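Local atomic coordinates of endo-pectate lyase (Erwinia chrysanthemi, PDB entry 3B4N), a protein that cleaves polygalacturonate by elimination, using calcium as cofactor, and probably also depolymerises highly methylated pectins from within the chain. Residues T23-Q28 against N186-D191; T70-D75 against G208-N213; C182-V187 against M204-G209. All coordinates share one frame; numbering follows the deposited sequence.

Contact 1: T23-Q28 against N186-D191; sequences TLMLSQ and NVIWED. With CA (calcium ion), chain C; EDO (1,2-ethanediol), chain G.
The side chains of Met25 and Ile188 run alongside one another with opposite senses, with Asn186 beside them. Met25 CB starts against Ile188 CD1 at 3.8 Å. Because CG stands anti to the carbonyl carbon, the chain then passes Asn186, whose ND2 is 3.9 Å from Met25 CG and 3.8 Å from Met25 SD. A bend at chi3 (71°) returns CE to the isoleucine, 4.1 Å from Ile188 CD1, so that one methyl meets both ends of the methionine. The two backbones, 8.7 Å apart between the axes of 23-28 and 187-189, run nearly parallel but belong to different domains: an outermost strand of an N-terminal beta-sandwich, whose three- and four-stranded sheets are consistent with a fibronectin type III fold, lies against the right-handed parallel beta-helix. Further along, Ser27 CB rests 4.1 Å from Ile188 CG2. Ser27 OG donates to Glu190 OE2 at 3.0 Å, meeting the syn side 25° out of the carboxylate plane. The side chain of Glu190 also forms salt bridges with Lys29 through OE1 and with Arg165 through OE2, placing two cations about this carboxylate. One residue on, Asp191 OD1 binds the calcium ion at 2.4 Å.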
ATOM      1  N   THR A  23     -13.420   8.768  -5.707  1.00 11.70           N
ATOM      2  CA  THR A  23     -13.009   8.059  -6.914  1.00 10.93           C
ATOM      3  C   THR A  23     -12.744   6.616  -6.510  1.00  9.73           C
ATOM      4  O   THR A  23     -12.010   6.341  -5.558  1.00  8.89           O
ATOM      5  CB  THR A  23     -11.737   8.660  -7.541  1.00 12.00           C
ATOM      6  OG1 THR A  23     -12.015   9.989  -8.003  1.00 14.94           O
ATOM      7  CG2 THR A  23     -11.274   7.807  -8.718  1.00 13.32           C
ATOM      8  N   LEU A  24     -13.368   5.702  -7.243  1.00  9.26           N
ATOM      9  CA  LEU A  24     -13.271   4.277  -6.987  1.00  8.96           C
ATOM     10  C   LEU A  24     -12.511   3.530  -8.077  1.00  8.59           C
ATOM     11  O   LEU A  24     -12.604   3.867  -9.259  1.00  9.40           O
ATOM     12  CB  LEU A  24     -14.688   3.704  -6.882  1.00  9.29           C
ATOM     13  CG  LEU A  24     -14.841   2.203  -6.607  1.00  7.76           C
ATOM     14  CD1 LEU A  24     -14.228   1.877  -5.256  1.00  9.86           C
ATOM     15  CD2 LEU A  24     -16.325   1.812  -6.613  1.00  8.61           C
ATOM     16  N   MET A  25     -11.741   2.532  -7.658  1.00  7.87           N
ATOM     17  CA  MET A  25     -11.004   1.674  -8.580  1.00  9.05           C
ATOM     18  C   MET A  25     -11.225   0.235  -8.152  1.00  9.35           C
ATOM     19  O   MET A  25     -11.479  -0.049  -6.980  1.00  9.69           O
ATOM     20  CB  MET A  25      -9.512   1.995  -8.565  1.00 10.51           C
ATOM     21  CG  MET A  25      -9.196   3.354  -9.151  1.00 11.90           C
ATOM     22  SD  MET A  25      -7.454   3.737  -8.989  1.00 14.21           S
ATOM     23  CE  MET A  25      -6.799   2.658 -10.115  1.00 12.43           C
ATOM     24  N   LEU A  26     -11.106  -0.676  -9.105  1.00 11.57           N
ATOM     25  CA  LEU A  26     -11.316  -2.093  -8.862  1.00 12.24           C
ATOM     26  C   LEU A  26     -10.139  -2.951  -9.307  1.00 12.58           C
ATOM     27  O   LEU A  26      -9.498  -2.656 -10.313  1.00 13.41           O
ATOM     28  CB  LEU A  26     -12.556  -2.553  -9.644  1.00 14.69           C
ATOM     29  CG  LEU A  26     -12.704  -4.044  -9.961  1.00 16.39           C
ATOM     30  CD1 LEU A  26     -13.030  -4.790  -8.689  1.00 15.26           C
ATOM     31  CD2 LEU A  26     -13.803  -4.256 -11.010  1.00 17.67           C
ATOM     32  N   SER A  27      -9.860  -4.009  -8.551  1.00 11.75           N
ATOM     33  CA  SER A  27      -8.823  -4.964  -8.939  1.00 13.71           C
ATOM     34  C   SER A  27      -9.293  -6.370  -8.580  1.00 13.99           C
ATOM     35  O   SER A  27      -9.651  -6.642  -7.443  1.00 13.24           O
ATOM     36  CB  SER A  27      -7.493  -4.685  -8.245  1.00 13.52           C
ATOM     37  OG  SER A  27      -6.500  -5.556  -8.769  1.00 17.92           O
ATOM     38  N   GLN A  28      -9.293  -7.271  -9.558  1.00 18.84           N
ATOM     39  CA  GLN A  28      -9.729  -8.640  -9.313  1.00 22.62           C
ATOM     40  C   GLN A  28      -8.548  -9.554  -8.992  1.00 23.26           C
ATOM     41  O   GLN A  28      -7.589  -9.617  -9.756  1.00 23.36           O
ATOM     42  CB  GLN A  28     -10.469  -9.166 -10.540  1.00 24.67           C
ATOM     43  CG  GLN A  28     -11.542  -8.218 -11.060  1.00 27.77           C
ATOM     44  CD  GLN A  28     -12.250  -8.753 -12.288  1.00 30.00           C
ATOM     45  OE1 GLN A  28     -12.909  -9.790 -12.236  1.00 32.64           O
ATOM     46  NE2 GLN A  28     -12.116  -8.046 -13.405  1.00 31.84           N
ATOM     47  N   ASN A 186      -4.709   5.719  -2.723  1.00  7.51           N
ATOM     48  CA  ASN A 186      -5.461   4.835  -3.603  1.00  7.88           C
ATOM     49  C   ASN A 186      -4.713   4.463  -4.876  1.00  8.29           C
ATOM     50  O   ASN A 186      -5.160   4.743  -5.989  1.00  8.74           O
ATOM     51  CB  ASN A 186      -6.823   5.422  -3.964  1.00  7.35           C
ATOM     52  CG  ASN A 186      -7.731   4.381  -4.579  1.00  7.96           C
ATOM     53  OD1 ASN A 186      -7.697   3.212  -4.178  1.00  9.00           O
ATOM     54  ND2 ASN A 186      -8.548   4.786  -5.547  1.00  8.09           N
ATOM     55  N   VAL A 187      -3.564   3.830  -4.696  1.00  7.71           N
ATOM     56  CA  VAL A 187      -2.775   3.367  -5.824  1.00  8.42           C
ATOM     57  C   VAL A 187      -2.862   1.845  -5.798  1.00  9.40           C
ATOM     58  O   VAL A 187      -2.889   1.230  -4.730  1.00  9.47           O
ATOM     59  CB  VAL A 187      -1.302   3.834  -5.732  1.00  8.68           C
ATOM     60  CG1 VAL A 187      -0.466   3.124  -6.798  1.00  9.83           C
ATOM     61  CG2 VAL A 187      -1.235   5.354  -5.955  1.00  9.84           C
ATOM     62  N   ILE A 188      -2.952   1.250  -6.981  1.00  9.75           N
ATOM     63  CA  ILE A 188      -3.049  -0.199  -7.104  1.00  9.15           C
ATOM     64  C   ILE A 188      -1.857  -0.697  -7.900  1.00  9.14           C
ATOM     65  O   ILE A 188      -1.616  -0.228  -9.008  1.00 10.64           O
ATOM     66  CB  ILE A 188      -4.339  -0.612  -7.831  1.00 10.60           C
ATOM     67  CG1 ILE A 188      -5.551  -0.209  -6.988  1.00 11.42           C
ATOM     68  CG2 ILE A 188      -4.332  -2.118  -8.115  1.00 12.54           C
ATOM     69  CD1 ILE A 188      -6.891  -0.579  -7.608  1.00 12.92           C
ATOM     70  N   TRP A 189      -1.096  -1.612  -7.307  1.00  8.40           N
ATOM     71  CA  TRP A 189       0.065  -2.206  -7.983  1.00  8.59           C
ATOM     72  C   TRP A 189      -0.374  -3.614  -8.376  1.00 10.25           C
ATOM     73  O   TRP A 189      -0.592  -4.460  -7.511  1.00 11.15           O
ATOM     74  CB  TRP A 189       1.263  -2.297  -7.031  1.00  9.71           C
ATOM     75  CG  TRP A 189       1.907  -0.978  -6.665  1.00  8.28           C
ATOM     76  CD1 TRP A 189       3.053  -0.453  -7.188  1.00  8.99           C
ATOM     77  CD2 TRP A 189       1.482  -0.066  -5.640  1.00  8.45           C
ATOM     78  NE1 TRP A 189       3.379   0.719  -6.549  1.00  8.99           N
ATOM     79  CE2 TRP A 189       2.431   0.981  -5.595  1.00  8.38           C
ATOM     80  CE3 TRP A 189       0.396  -0.035  -4.754  1.00  8.86           C
ATOM     81  CZ2 TRP A 189       2.327   2.043  -4.694  1.00  8.34           C
ATOM     82  CZ3 TRP A 189       0.293   1.028  -3.856  1.00  9.57           C
ATOM     83  CH2 TRP A 189       1.256   2.049  -3.835  1.00  9.94           C
ATOM     84  N   GLU A 190      -0.496  -3.874  -9.675  1.00 10.81           N
ATOM     85  CA  GLU A 190      -0.949  -5.190 -10.140  1.00 11.22           C
ATOM     86  C   GLU A 190       0.049  -6.336  -9.909  1.00 12.94           C
ATOM     87  O   GLU A 190      -0.345  -7.502  -9.797  1.00 13.04           O
ATOM     88  CB  GLU A 190      -1.371  -5.099 -11.612  1.00 12.55           C
ATOM     89  CG  GLU A 190      -2.670  -4.293 -11.839  1.00 15.05           C
ATOM     90  CD  GLU A 190      -3.919  -4.959 -11.257  1.00 18.34           C
ATOM     91  OE1 GLU A 190      -3.966  -6.206 -11.194  1.00 20.38           O
ATOM     92  OE2 GLU A 190      -4.872  -4.239 -10.881  1.00 19.18           O
ATOM     93  N   ASP A 191       1.332  -5.998  -9.829  1.00 12.33           N
ATOM     94  CA  ASP A 191       2.399  -6.957  -9.539  1.00 12.11           C
ATOM     95  C   ASP A 191       3.636  -6.112  -9.290  1.00 12.46           C
ATOM     96  O   ASP A 191       4.313  -5.697 -10.227  1.00 12.87           O
ATOM     97  CB  ASP A 191       2.659  -7.914 -10.714  1.00 14.02           C
ATOM     98  CG  ASP A 191       3.674  -9.013 -10.367  1.00 14.88           C
ATOM     99  OD1 ASP A 191       4.428  -8.861  -9.386  1.00 14.79           O
ATOM    100  OD2 ASP A 191       3.727 -10.036 -11.088  1.00 17.60           O
TER
HETATM  101 CA    CA C 702       6.589  -9.031  -8.460  1.00 11.72          CA
HETATM  102  C1  EDO G 801     -11.488  12.124  -4.365  1.00 19.67           C
HETATM  103  O1  EDO G 801     -10.239  11.721  -3.572  1.00 19.67           O
HETATM  104  C2  EDO G 801     -11.199  12.668  -5.770  1.00 19.43           C
HETATM  105  O2  EDO G 801     -10.500  11.530  -6.576  1.00 17.95           O
HETATM  106  O   HOH W   1       8.520  -8.355  -7.153  1.00 12.96           O
HETATM  107  O   HOH W   2       7.225 -11.315  -8.240  1.00 12.47           O

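Contact 2: T70-D75 against G208-N213; sequences TRTFKD and GGIAHN. With CA (calcium ion), chain C.
The corner of a beta-helix coil, where Gly208 and Gly209 join strand 203-207 to strand 210-213, receives the start of strand 72-75 of the N-terminal sandwich. Arg71 CB sits 4.0 Å from Gly208 CA, where the chain follows a positive phi and the glycine brings only backbone to the contact. Thr72 carries most of the rest. Its CG2 lies 3.5 Å from Gly209 O and 3.8 Å from Ile210 CD1, a methyl-to-methyl meeting. With chi1 at 64°, CG2 takes the place anti to the carbonyl carbon, while OG1 is hydrogen-bonded to Asn240 O of the beta-helix. A water bridges the backbones: it accepts from Gly209 N at 2.8 Å and is placed to donate to Arg71 O, also at 2.8 Å. Within 70-75, Thr70 OG1 donates to Thr72 O (3.0 Å) in the carbonyl plane, on a lone pair. The guanidinium of Arg71 bends back over its own chain; NH1 donates to Thr70 O at 3.0 Å from 51° above the carbonyl plane, and bonds to Ala68 O as well. At the far end of the other segment, Asn213 OD1 binds calcium at 2.3 Å. Strand 72-75 is outermost in its sheet, paired with strand 32-39, and Phe73 packs on strand 61-66. Across the interface the backbone of Arg71 bonds to Gly239. Within the beta-helix, Gly208 bonds to Lys238, and Ile210 packs on Thr242 and Thr244 of the next strand, 241-244.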
ATOM      1  N   THR A  70     -11.264   3.261   6.713  1.00  9.57           N
ATOM      2  CA  THR A  70     -10.786   2.406   5.648  1.00  8.96           C
ATOM      3  C   THR A  70     -10.952   3.041   4.269  1.00  8.61           C
ATOM      4  O   THR A  70     -11.811   3.900   4.058  1.00  8.77           O
ATOM      5  CB  THR A  70     -11.509   1.036   5.677  1.00  8.10           C
ATOM      6  OG1 THR A  70     -10.851   0.149   4.768  1.00  9.36           O
ATOM      7  CG2 THR A  70     -12.985   1.170   5.261  1.00 10.36           C
ATOM      8  N   ARG A  71     -10.105   2.628   3.331  1.00  8.25           N
ATOM      9  CA  ARG A  71     -10.201   3.122   1.964  1.00  9.26           C
ATOM     10  C   ARG A  71     -10.169   1.941   1.004  1.00  8.80           C
ATOM     11  O   ARG A  71      -9.982   2.108  -0.202  1.00  8.55           O
ATOM     12  CB  ARG A  71      -9.060   4.101   1.662  1.00  7.74           C
ATOM     13  CG  ARG A  71      -9.178   5.422   2.434  1.00  7.93           C
ATOM     14  CD  ARG A  71     -10.396   6.234   2.003  1.00  8.07           C
ATOM     15  NE  ARG A  71     -10.434   7.543   2.664  1.00  9.57           N
ATOM     16  CZ  ARG A  71     -11.021   7.794   3.834  1.00  8.97           C
ATOM     17  NH1 ARG A  71     -11.643   6.835   4.512  1.00 11.22           N
ATOM     18  NH2 ARG A  71     -10.981   9.018   4.337  1.00 11.88           N
ATOM     19  N   THR A  72     -10.351   0.741   1.555  1.00  7.60           N
ATOM     20  CA  THR A  72     -10.365  -0.473   0.741  1.00  8.57           C
ATOM     21  C   THR A  72     -11.460  -1.422   1.222  1.00  9.55           C
ATOM     22  O   THR A  72     -11.955  -1.319   2.348  1.00 10.29           O
ATOM     23  CB  THR A  72      -9.018  -1.241   0.806  1.00  8.08           C
ATOM     24  OG1 THR A  72      -8.806  -1.707   2.144  1.00 10.45           O
ATOM     25  CG2 THR A  72      -7.844  -0.351   0.357  1.00  9.69           C
ATOM     26  N   PHE A  73     -11.826  -2.355   0.355  1.00  9.85           N
ATOM     27  CA  PHE A  73     -12.853  -3.344   0.661  1.00  9.82           C
ATOM     28  C   PHE A  73     -12.650  -4.549  -0.242  1.00  9.49           C
ATOM     29  O   PHE A  73     -12.164  -4.417  -1.361  1.00 10.84           O
ATOM     30  CB  PHE A  73     -14.248  -2.767   0.398  1.00 10.06           C
ATOM     31  CG  PHE A  73     -15.363  -3.739   0.653  1.00 10.72           C
ATOM     32  CD1 PHE A  73     -15.692  -4.096   1.954  1.00 12.28           C
ATOM     33  CD2 PHE A  73     -16.073  -4.303  -0.403  1.00 11.56           C
ATOM     34  CE1 PHE A  73     -16.714  -5.000   2.212  1.00 11.14           C
ATOM     35  CE2 PHE A  73     -17.105  -5.217  -0.155  1.00 12.94           C
ATOM     36  CZ  PHE A  73     -17.423  -5.563   1.150  1.00 11.89           C
ATOM     37  N   LYS A  74     -12.997  -5.726   0.254  1.00 10.26           N
ATOM     38  CA  LYS A  74     -12.894  -6.917  -0.571  1.00 10.74           C
ATOM     39  C   LYS A  74     -14.231  -7.643  -0.606  1.00 11.83           C
ATOM     40  O   LYS A  74     -14.882  -7.827   0.420  1.00 12.48           O
ATOM     41  CB  LYS A  74     -11.786  -7.847  -0.071  1.00 15.25           C
ATOM     42  CG  LYS A  74     -12.033  -8.506   1.254  1.00 18.20           C
ATOM     43  CD  LYS A  74     -10.862  -9.433   1.586  1.00 21.17           C
ATOM     44  CE  LYS A  74     -11.096 -10.190   2.881  1.00 24.05           C
ATOM     45  NZ  LYS A  74     -11.286  -9.274   4.039  1.00 27.05           N
ATOM     46  N   ASP A  75     -14.649  -8.008  -1.813  1.00 11.90           N
ATOM     47  CA  ASP A  75     -15.895  -8.733  -2.023  1.00 11.18           C
ATOM     48  C   ASP A  75     -15.571 -10.103  -2.605  1.00 11.63           C
ATOM     49  O   ASP A  75     -15.136 -10.208  -3.750  1.00 11.95           O
ATOM     50  CB  ASP A  75     -16.807  -7.974  -2.993  1.00 12.69           C
ATOM     51  CG  ASP A  75     -18.121  -8.696  -3.237  1.00 14.62           C
ATOM     52  OD1 ASP A  75     -18.816  -8.366  -4.216  1.00 13.64           O
ATOM     53  OD2 ASP A  75     -18.461  -9.591  -2.441  1.00 12.36           O
ATOM     54  N   GLY A 208      -4.596   3.876   1.949  1.00  7.82           N
ATOM     55  CA  GLY A 208      -5.326   2.881   1.194  1.00  7.93           C
ATOM     56  C   GLY A 208      -4.426   2.296   0.117  1.00  6.82           C
ATOM     57  O   GLY A 208      -3.197   2.268   0.255  1.00  8.39           O
ATOM     58  N   GLY A 209      -5.050   1.810  -0.949  1.00  7.03           N
ATOM     59  CA  GLY A 209      -4.303   1.202  -2.037  1.00  7.46           C
ATOM     60  C   GLY A 209      -4.310  -0.314  -1.900  1.00  8.10           C
ATOM     61  O   GLY A 209      -4.581  -0.852  -0.824  1.00  8.45           O
ATOM     62  N   ILE A 210      -4.003  -1.001  -2.995  1.00  8.63           N
ATOM     63  CA  ILE A 210      -3.962  -2.462  -3.021  1.00  9.31           C
ATOM     64  C   ILE A 210      -2.673  -2.830  -3.740  1.00  8.91           C
ATOM     65  O   ILE A 210      -2.460  -2.388  -4.863  1.00 10.37           O
ATOM     66  CB  ILE A 210      -5.153  -3.049  -3.819  1.00 10.82           C
ATOM     67  CG1 ILE A 210      -6.489  -2.606  -3.204  1.00 13.73           C
ATOM     68  CG2 ILE A 210      -5.051  -4.568  -3.843  1.00 13.09           C
ATOM     69  CD1 ILE A 210      -6.817  -3.235  -1.880  1.00 18.79           C
ATOM     70  N   ALA A 211      -1.807  -3.609  -3.095  1.00  8.41           N
ATOM     71  CA  ALA A 211      -0.550  -3.998  -3.720  1.00  9.56           C
ATOM     72  C   ALA A 211      -0.427  -5.511  -3.820  1.00  8.93           C
ATOM     73  O   ALA A 211      -0.379  -6.217  -2.818  1.00  8.60           O
ATOM     74  CB  ALA A 211       0.629  -3.423  -2.940  1.00 10.76           C
ATOM     75  N   HIS A 212      -0.356  -5.994  -5.050  1.00  9.89           N
ATOM     76  CA  HIS A 212      -0.242  -7.411  -5.300  1.00 10.25           C
ATOM     77  C   HIS A 212       1.188  -7.810  -5.625  1.00 10.43           C
ATOM     78  O   HIS A 212       1.944  -7.044  -6.208  1.00 11.19           O
ATOM     79  CB  HIS A 212      -1.134  -7.791  -6.488  1.00 10.58           C
ATOM     80  CG  HIS A 212      -1.190  -9.262  -6.760  1.00 10.13           C
ATOM     81  ND1 HIS A 212      -1.823 -10.147  -5.916  1.00 12.55           N
ATOM     82  CD2 HIS A 212      -0.691 -10.002  -7.779  1.00 12.62           C
ATOM     83  CE1 HIS A 212      -1.717 -11.370  -6.404  1.00 14.16           C
ATOM     84  NE2 HIS A 212      -1.035 -11.310  -7.533  1.00 13.18           N
ATOM     85  N   ASN A 213       1.572  -9.000  -5.190  1.00 11.16           N
ATOM     86  CA  ASN A 213       2.868  -9.528  -5.579  1.00 10.99           C
ATOM     87  C   ASN A 213       2.658 -11.027  -5.668  1.00 11.41           C
ATOM     88  O   ASN A 213       1.704 -11.555  -5.108  1.00 11.93           O
ATOM     89  CB  ASN A 213       3.995  -9.174  -4.603  1.00 10.05           C
ATOM     90  CG  ASN A 213       5.329  -9.016  -5.329  1.00 10.76           C
ATOM     91  OD1 ASN A 213       5.457  -9.420  -6.487  1.00 10.82           O
ATOM     92  ND2 ASN A 213       6.323  -8.438  -4.660  1.00 10.50           N
TER
HETATM   93 CA    CA C 702       6.589  -9.031  -8.460  1.00 11.72          CA
HETATM   94  O   HOH W   3      -7.566   2.855  -1.445  1.00  8.54           O
HETATM   95  O   HOH W   1       8.520  -8.355  -7.153  1.00 12.96           O
HETATM   96  O   HOH W   2       7.225 -11.315  -8.240  1.00 12.47           O

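Contact 3: C182-V187 against M204-G209; sequences CTIENV and MTIVGG
Peptide groups are the flat groups that meet here, joined in parallel register from Cys182 beside Met204 to Glu185 beside Val207. One face of the pair carries Cys182, Ile184, Met204 and Ile206, the other Thr183, Glu185, Thr205 and Val207. Between the strands, Thr205 N donates to Cys182 O (2.8 Å) and Ile184 N to Thr205 O (2.8 Å). Val207 N reaches Ile184 O at 3.0 Å, tilted 31° from the carbonyl plane, and Asn186 N reaches Val207 O at 3.0 Å. Four CA-H...O contacts accompany these bonds.

On the first face Ile184 and Ile206 stand next to each other with their side chains aligned. Chi2 of Ile206 (-56°) swings its CD1 over to Ile184 CB at 3.9 Å, and Ile184 CD1 in turn meets Met204 SD at 4.1 Å. On the second face Thr183 CG2 crosses to Val207 CG2, 3.8 Å away, and the aliphatic part of Glu185 runs alongside Val207. Where the chain turns at Asn186, one water takes the N-H of Val187 and donates to Ile184 O and Gly208 O, bridging both corners. Another links Cys182 O to Thr205 OG1.

Ile184 and Met204 also touch Ala197, and Ile184 touches Ile175, on another wall of the beta-helix, so this face looks into the core. Strands 160-162 and 233-238 continue the wall on either side. In-register parallel pairing of strands from successive coils, here with Thr on Thr and Ile on Ile, is characteristic of the right-handed parallel beta-helix, the fold of this pectate lyase.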
ATOM      1  N   CYS A 182       5.142  13.360   1.030  1.00 10.82           N
ATOM      2  CA  CYS A 182       4.406  12.814  -0.083  1.00 11.08           C
ATOM      3  C   CYS A 182       3.314  11.870   0.371  1.00  9.28           C
ATOM      4  O   CYS A 182       3.451  11.167   1.374  1.00 10.19           O
ATOM      5  CB  CYS A 182       5.332  12.026  -0.995  1.00 10.93           C
ATOM      6  SG  CYS A 182       6.963  12.740  -1.377  1.00 15.48           S
ATOM      7  N   THR A 183       2.229  11.865  -0.380  1.00  9.20           N
ATOM      8  CA  THR A 183       1.122  10.974  -0.097  1.00  9.49           C
ATOM      9  C   THR A 183       0.806  10.183  -1.360  1.00 10.52           C
ATOM     10  O   THR A 183       0.722  10.735  -2.462  1.00 10.68           O
ATOM     11  CB  THR A 183      -0.115  11.755   0.387  1.00 11.63           C
ATOM     12  OG1 THR A 183       0.174  12.330   1.668  1.00 15.02           O
ATOM     13  CG2 THR A 183      -1.311  10.832   0.529  1.00 13.18           C
ATOM     14  N   ILE A 184       0.679   8.872  -1.187  1.00  8.84           N
ATOM     15  CA  ILE A 184       0.376   7.945  -2.271  1.00  8.96           C
ATOM     16  C   ILE A 184      -0.979   7.394  -1.845  1.00  8.25           C
ATOM     17  O   ILE A 184      -1.085   6.531  -0.973  1.00  8.57           O
ATOM     18  CB  ILE A 184       1.485   6.878  -2.358  1.00  8.77           C
ATOM     19  CG1 ILE A 184       2.820   7.570  -2.677  1.00 10.43           C
ATOM     20  CG2 ILE A 184       1.131   5.833  -3.395  1.00  9.91           C
ATOM     21  CD1 ILE A 184       4.035   6.634  -2.656  1.00 11.32           C
ATOM     22  N   GLU A 185      -2.016   7.927  -2.480  1.00  8.77           N
ATOM     23  CA  GLU A 185      -3.397   7.651  -2.118  1.00  8.97           C
ATOM     24  C   GLU A 185      -4.179   6.856  -3.148  1.00  9.39           C
ATOM     25  O   GLU A 185      -4.320   7.271  -4.289  1.00  9.61           O
ATOM     26  CB  GLU A 185      -4.058   9.007  -1.854  1.00 11.56           C
ATOM     27  CG  GLU A 185      -5.484   8.995  -1.385  1.00 13.85           C
ATOM     28  CD  GLU A 185      -5.947  10.384  -0.988  1.00 18.19           C
ATOM     29  OE1 GLU A 185      -7.103  10.520  -0.538  1.00 19.75           O
ATOM     30  OE2 GLU A 185      -5.155  11.345  -1.123  1.00 21.01           O
ATOM     31  N   ASN A 186      -4.709   5.719  -2.723  1.00  7.51           N
ATOM     32  CA  ASN A 186      -5.461   4.835  -3.603  1.00  7.88           C
ATOM     33  C   ASN A 186      -4.713   4.463  -4.876  1.00  8.29           C
ATOM     34  O   ASN A 186      -5.160   4.743  -5.989  1.00  8.74           O
ATOM     35  CB  ASN A 186      -6.823   5.422  -3.964  1.00  7.35           C
ATOM     36  CG  ASN A 186      -7.731   4.381  -4.579  1.00  7.96           C
ATOM     37  OD1 ASN A 186      -7.697   3.212  -4.178  1.00  9.00           O
ATOM     38  ND2 ASN A 186      -8.548   4.786  -5.547  1.00  8.09           N
ATOM     39  N   VAL A 187      -3.564   3.830  -4.696  1.00  7.71           N
ATOM     40  CA  VAL A 187      -2.775   3.367  -5.824  1.00  8.42           C
ATOM     41  C   VAL A 187      -2.862   1.845  -5.798  1.00  9.40           C
ATOM     42  O   VAL A 187      -2.889   1.230  -4.730  1.00  9.47           O
ATOM     43  CB  VAL A 187      -1.302   3.834  -5.732  1.00  8.68           C
ATOM     44  CG1 VAL A 187      -0.466   3.124  -6.798  1.00  9.83           C
ATOM     45  CG2 VAL A 187      -1.235   5.354  -5.955  1.00  9.84           C
ATOM     46  N   MET A 204       6.524   9.875   3.982  1.00  8.83           N
ATOM     47  CA  MET A 204       5.821   9.251   2.863  1.00  8.91           C
ATOM     48  C   MET A 204       4.617   8.513   3.458  1.00  7.92           C
ATOM     49  O   MET A 204       4.774   7.601   4.270  1.00  8.90           O
ATOM     50  CB  MET A 204       6.749   8.288   2.110  1.00  8.64           C
ATOM     51  CG  MET A 204       6.033   7.515   0.998  1.00  8.81           C
ATOM     52  SD  MET A 204       7.142   6.472   0.028  1.00 10.05           S
ATOM     53  CE  MET A 204       7.194   5.028   1.080  1.00 12.01           C
ATOM     54  N   THR A 205       3.420   8.925   3.062  1.00  8.05           N
ATOM     55  CA  THR A 205       2.193   8.339   3.586  1.00  8.46           C
ATOM     56  C   THR A 205       1.435   7.548   2.534  1.00  8.53           C
ATOM     57  O   THR A 205       1.160   8.068   1.451  1.00 10.33           O
ATOM     58  CB  THR A 205       1.261   9.447   4.125  1.00  9.93           C
ATOM     59  OG1 THR A 205       1.953  10.198   5.127  1.00 11.69           O
ATOM     60  CG2 THR A 205      -0.009   8.853   4.729  1.00 10.86           C
ATOM     61  N   ILE A 206       1.121   6.290   2.849  1.00  7.76           N
ATOM     62  CA  ILE A 206       0.352   5.420   1.963  1.00  7.72           C
ATOM     63  C   ILE A 206      -1.059   5.433   2.554  1.00  7.77           C
ATOM     64  O   ILE A 206      -1.247   5.048   3.713  1.00  8.70           O
ATOM     65  CB  ILE A 206       0.877   3.967   1.985  1.00  7.00           C
ATOM     66  CG1 ILE A 206       2.391   3.918   1.720  1.00  9.41           C
ATOM     67  CG2 ILE A 206       0.111   3.134   0.965  1.00  9.73           C
ATOM     68  CD1 ILE A 206       2.847   4.573   0.419  1.00 10.82           C
ATOM     69  N   VAL A 207      -2.034   5.887   1.770  1.00  7.41           N
ATOM     70  CA  VAL A 207      -3.434   5.979   2.212  1.00  7.51           C
ATOM     71  C   VAL A 207      -4.258   5.022   1.366  1.00  7.25           C
ATOM     72  O   VAL A 207      -4.594   5.315   0.213  1.00  7.65           O
ATOM     73  CB  VAL A 207      -3.986   7.422   2.053  1.00 10.68           C
ATOM     74  CG1 VAL A 207      -5.404   7.505   2.624  1.00  9.78           C
ATOM     75  CG2 VAL A 207      -3.088   8.411   2.785  1.00 10.78           C
ATOM     76  N   GLY A 208      -4.596   3.876   1.949  1.00  7.82           N
ATOM     77  CA  GLY A 208      -5.326   2.881   1.194  1.00  7.93           C
ATOM     78  C   GLY A 208      -4.426   2.296   0.117  1.00  6.82           C
ATOM     79  O   GLY A 208      -3.197   2.268   0.255  1.00  8.39           O
ATOM     80  N   GLY A 209      -5.050   1.810  -0.949  1.00  7.03           N
ATOM     81  CA  GLY A 209      -4.303   1.202  -2.037  1.00  7.46           C
ATOM     82  C   GLY A 209      -4.310  -0.314  -1.900  1.00  8.10           C
ATOM     83  O   GLY A 209      -4.581  -0.852  -0.824  1.00  8.45           O
TER
HETATM   84  O   HOH W   4       3.272  12.407   4.102  1.00 13.60           O
HETATM   85  O   HOH W   5      -2.144   3.840  -1.959  1.00  9.12           O
HETATM   86  O   HOH W   3      -7.566   2.855  -1.445  1.00  8.54           O

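Contact 3 joins two successive coils of the beta-helix, and contacts 1 and 2 set the N-terminal domain against the next stretches of those same coils. Past the shared corners, pairing resumes between 186-191 and 208-213: Ile210 N lies 3.0 Å from Val187 O, Trp189 N 2.9 Å from Ile210 O, and His212 N 2.9 Å from Trp189 O, all probable hydrogen bonds. This pairing leads to the calcium site, where Asp191 of contact 1 and Asn213 of contact 2 are completed by the carbonyls of Ile192 and Tyr218 and two waters. Contacts 1 and 2 are centred about 7 Å apart. Trp189 CH2 packs 3.8 Å from Ile184 CG2, tying contact 1 to contact 3.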